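Local coordinates for protein UspA1 (Moraxella catarrhalis, PDB 3PR7) that acts as a trimeric cell-surface adhesin of the bacterium, binding host fibronectin and the receptor CEACAM1, at residues T24-Y29 and K39-Y44. Numbering follows the deposited sequence.
Sequences TANGTY and KTKGRY
Tyr29 and Tyr44 hold equivalent places on successive coils of the left-handed parallel beta-roll that forms the YadA-like head of this trimeric adhesin, and they illustrate how such a solenoid stacks like on like. The strands 24-26 and 39-41 run parallel, in a register offset by fifteen residues, one turn of the roll.

The Tyr44 side chain can be traced outward. From CB, its CG sits anti to the carbonyl carbon (chi1 -59°), a torsion that Tyr29 shares and that sends both rings in one direction. CD1 lies 3.6 Å from Tyr29 CB, CE1 comes to 3.5 Å from Tyr29 CD2, CZ lies equally close to that same carbon, and the OH ends beside Tyr29 CD2 and CE2. The planes are only 8° from parallel, yet the centroids stand 5.1 Å apart, an offset so large that little of one ring covers the other. A second subunit packs against both, with its Asp36 on Tyr29 and its Leu51 on Tyr44.

Backbone bonds carry the register past the corner at Gly27 and Gly42: Thr28 N donates to Gly42 O, and Thr28 O accepts from Tyr44 N at 3.0 Å. The bond from Gly42 N to Asn26 O is weak. Beyond the corner, the methylenes of Arg43 run alongside Thr28, CD lying 3.7 Å from its CB. Farther back, Thr40 N donates to Thr24 O at 2.9 Å, and the Thr40 hydroxyl adds a weak bond to the same oxygen: Thr40 OG1, set between its own backbone N and carbonyl carbon, lies 3.3 Å from Thr24 O and also touches Ala25 CB.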
ATOM      1  N   THR A  24     -15.125  18.182 -38.961  1.00 90.63           N
ATOM      2  CA  THR A  24     -14.202  18.005 -40.084  1.00 91.18           C
ATOM      3  C   THR A  24     -13.440  16.687 -40.014  1.00 89.92           C
ATOM      4  O   THR A  24     -13.049  16.235 -38.937  1.00 88.41           O
ATOM      5  CB  THR A  24     -13.188  19.171 -40.204  1.00 92.84           C
ATOM      6  OG1 THR A  24     -12.478  19.327 -38.969  1.00 92.40           O
ATOM      7  CG2 THR A  24     -13.895  20.478 -40.556  1.00 94.49           C
ATOM      8  N   ALA A  25     -13.238  16.080 -41.181  1.00 90.99           N
ATOM      9  CA  ALA A  25     -12.450  14.861 -41.309  1.00 90.79           C
ATOM     10  C   ALA A  25     -11.344  15.048 -42.344  1.00 93.60           C
ATOM     11  O   ALA A  25     -11.568  15.621 -43.412  1.00 95.94           O
ATOM     12  CB  ALA A  25     -13.338  13.693 -41.683  1.00 90.97           C
ATOM     13  N   ASN A  26     -10.153  14.562 -42.010  1.00 93.69           N
ATOM     14  CA  ASN A  26      -8.984  14.684 -42.872  1.00 97.13           C
ATOM     15  C   ASN A  26      -8.180  13.383 -42.851  1.00 97.71           C
ATOM     16  O   ASN A  26      -7.128  13.292 -42.211  1.00 98.16           O
ATOM     17  CB  ASN A  26      -8.132  15.885 -42.432  1.00 98.34           C
ATOM     18  CG  ASN A  26      -7.000  16.199 -43.399  1.00104.51           C
ATOM     19  OD1 ASN A  26      -7.049  15.851 -44.581  1.00109.00           O
ATOM     20  ND2 ASN A  26      -5.969  16.871 -42.895  1.00107.51           N
ATOM     21  N   GLY A  27      -8.696  12.372 -43.544  1.00 97.96           N
ATOM     22  CA  GLY A  27      -8.071  11.053 -43.577  1.00 98.54           C
ATOM     23  C   GLY A  27      -8.999   9.952 -44.052  1.00 98.24           C
ATOM     24  O   GLY A  27      -9.953  10.208 -44.787  1.00 98.95           O
ATOM     25  N   THR A  28      -8.722   8.727 -43.614  1.00100.26           N
ATOM     26  CA  THR A  28      -9.425   7.540 -44.095  1.00102.13           C
ATOM     27  C   THR A  28     -10.156   6.813 -42.965  1.00 97.43           C
ATOM     28  O   THR A  28      -9.626   6.674 -41.863  1.00 94.69           O
ATOM     29  CB  THR A  28      -8.440   6.572 -44.795  1.00108.93           C
ATOM     30  OG1 THR A  28      -7.583   7.311 -45.676  1.00113.04           O
ATOM     31  CG2 THR A  28      -9.172   5.516 -45.603  1.00114.14           C
ATOM     32  N   TYR A  29     -11.375   6.357 -43.254  1.00 96.90           N
ATOM     33  CA  TYR A  29     -12.224   5.615 -42.308  1.00 93.44           C
ATOM     34  C   TYR A  29     -12.392   6.284 -40.941  1.00 85.97           C
ATOM     35  O   TYR A  29     -12.425   5.613 -39.907  1.00 84.41           O
ATOM     36  CB  TYR A  29     -11.750   4.163 -42.151  1.00 97.52           C
ATOM     37  CG  TYR A  29     -11.865   3.334 -43.410  1.00105.60           C
ATOM     38  CD1 TYR A  29     -13.109   2.908 -43.881  1.00109.11           C
ATOM     39  CD2 TYR A  29     -10.729   2.968 -44.129  1.00111.80           C
ATOM     40  CE1 TYR A  29     -13.216   2.145 -45.044  1.00117.60           C
ATOM     41  CE2 TYR A  29     -10.823   2.205 -45.292  1.00120.07           C
ATOM     42  CZ  TYR A  29     -12.068   1.798 -45.742  1.00122.97           C
ATOM     43  OH  TYR A  29     -12.165   1.045 -46.888  1.00132.29           O
ATOM     44  N   LYS A  39     -12.862  17.486 -34.747  1.00 68.53           N
ATOM     45  CA  LYS A  39     -11.880  17.223 -35.799  1.00 70.81           C
ATOM     46  C   LYS A  39     -11.379  15.788 -35.729  1.00 69.60           C
ATOM     47  O   LYS A  39     -11.127  15.261 -34.642  1.00 68.29           O
ATOM     48  CB  LYS A  39     -10.672  18.158 -35.678  1.00 73.84           C
ATOM     49  CG  LYS A  39     -10.920  19.631 -35.961  1.00 78.92           C
ATOM     50  CD  LYS A  39      -9.584  20.370 -36.039  1.00 87.48           C
ATOM     51  CE  LYS A  39      -9.677  21.796 -35.511  1.00 93.17           C
ATOM     52  NZ  LYS A  39     -10.396  22.707 -36.440  1.00 97.61           N
ATOM     53  N   THR A  40     -11.230  15.160 -36.890  1.00 70.96           N
ATOM     54  CA  THR A  40     -10.556  13.868 -36.991  1.00 71.52           C
ATOM     55  C   THR A  40      -9.492  13.896 -38.083  1.00 75.36           C
ATOM     56  O   THR A  40      -9.685  14.502 -39.139  1.00 77.33           O
ATOM     57  CB  THR A  40     -11.530  12.710 -37.270  1.00 70.75           C
ATOM     58  OG1 THR A  40     -12.415  13.079 -38.332  1.00 72.27           O
ATOM     59  CG2 THR A  40     -12.343  12.369 -36.034  1.00 67.78           C
ATOM     60  N   LYS A  41      -8.365  13.247 -37.802  1.00 77.22           N
ATOM     61  CA  LYS A  41      -7.264  13.111 -38.749  1.00 82.06           C
ATOM     62  C   LYS A  41      -6.712  11.692 -38.667  1.00 83.51           C
ATOM     63  O   LYS A  41      -7.038  10.948 -37.741  1.00 81.25           O
ATOM     64  CB  LYS A  41      -6.154  14.118 -38.438  1.00 84.71           C
ATOM     65  CG  LYS A  41      -6.441  15.545 -38.875  1.00 87.27           C
ATOM     66  CD  LYS A  41      -5.391  16.499 -38.323  1.00 93.66           C
ATOM     67  CE  LYS A  41      -5.461  17.856 -39.004  1.00 98.57           C
ATOM     68  NZ  LYS A  41      -4.415  18.782 -38.489  1.00104.18           N
ATOM     69  N   GLY A  42      -5.878  11.324 -39.634  1.00 88.15           N
ATOM     70  CA  GLY A  42      -5.234  10.014 -39.640  1.00 90.98           C
ATOM     71  C   GLY A  42      -6.103   8.932 -40.250  1.00 91.29           C
ATOM     72  O   GLY A  42      -6.789   9.165 -41.244  1.00 91.99           O
ATOM     73  N   ARG A  43      -6.061   7.744 -39.653  1.00 91.63           N
ATOM     74  CA  ARG A  43      -6.837   6.605 -40.132  1.00 93.29           C
ATOM     75  C   ARG A  43      -7.532   5.867 -38.992  1.00 89.60           C
ATOM     76  O   ARG A  43      -6.934   5.627 -37.943  1.00 88.93           O
ATOM     77  CB  ARG A  43      -5.954   5.635 -40.929  1.00100.54           C
ATOM     78  CG  ARG A  43      -5.636   6.101 -42.343  1.00107.69           C
ATOM     79  CD  ARG A  43      -5.435   4.930 -43.303  1.00120.10           C
ATOM     80  NE  ARG A  43      -4.042   4.494 -43.389  1.00130.04           N
ATOM     81  CZ  ARG A  43      -3.529   3.452 -42.739  1.00135.13           C
ATOM     82  NH1 ARG A  43      -4.285   2.713 -41.935  1.00133.35           N
ATOM     83  NH2 ARG A  43      -2.247   3.148 -42.892  1.00142.67           N
ATOM     84  N   TYR A  44      -8.801   5.526 -39.210  1.00 87.88           N
ATOM     85  CA  TYR A  44      -9.590   4.688 -38.293  1.00 85.91           C
ATOM     86  C   TYR A  44      -9.847   5.301 -36.912  1.00 79.96           C
ATOM     87  O   TYR A  44     -10.045   4.578 -35.932  1.00 79.58           O
ATOM     88  CB  TYR A  44      -8.969   3.292 -38.155  1.00 90.95           C
ATOM     89  CG  TYR A  44      -8.861   2.542 -39.460  1.00 98.73           C
ATOM     90  CD1 TYR A  44      -9.980   1.935 -40.028  1.00102.48           C
ATOM     91  CD2 TYR A  44      -7.642   2.439 -40.130  1.00105.00           C
ATOM     92  CE1 TYR A  44      -9.891   1.243 -41.231  1.00110.32           C
ATOM     93  CE2 TYR A  44      -7.541   1.747 -41.335  1.00112.86           C
ATOM     94  CZ  TYR A  44      -8.671   1.154 -41.879  1.00115.36           C
ATOM     95  OH  TYR A  44      -8.585   0.468 -43.069  1.00123.79           O
TER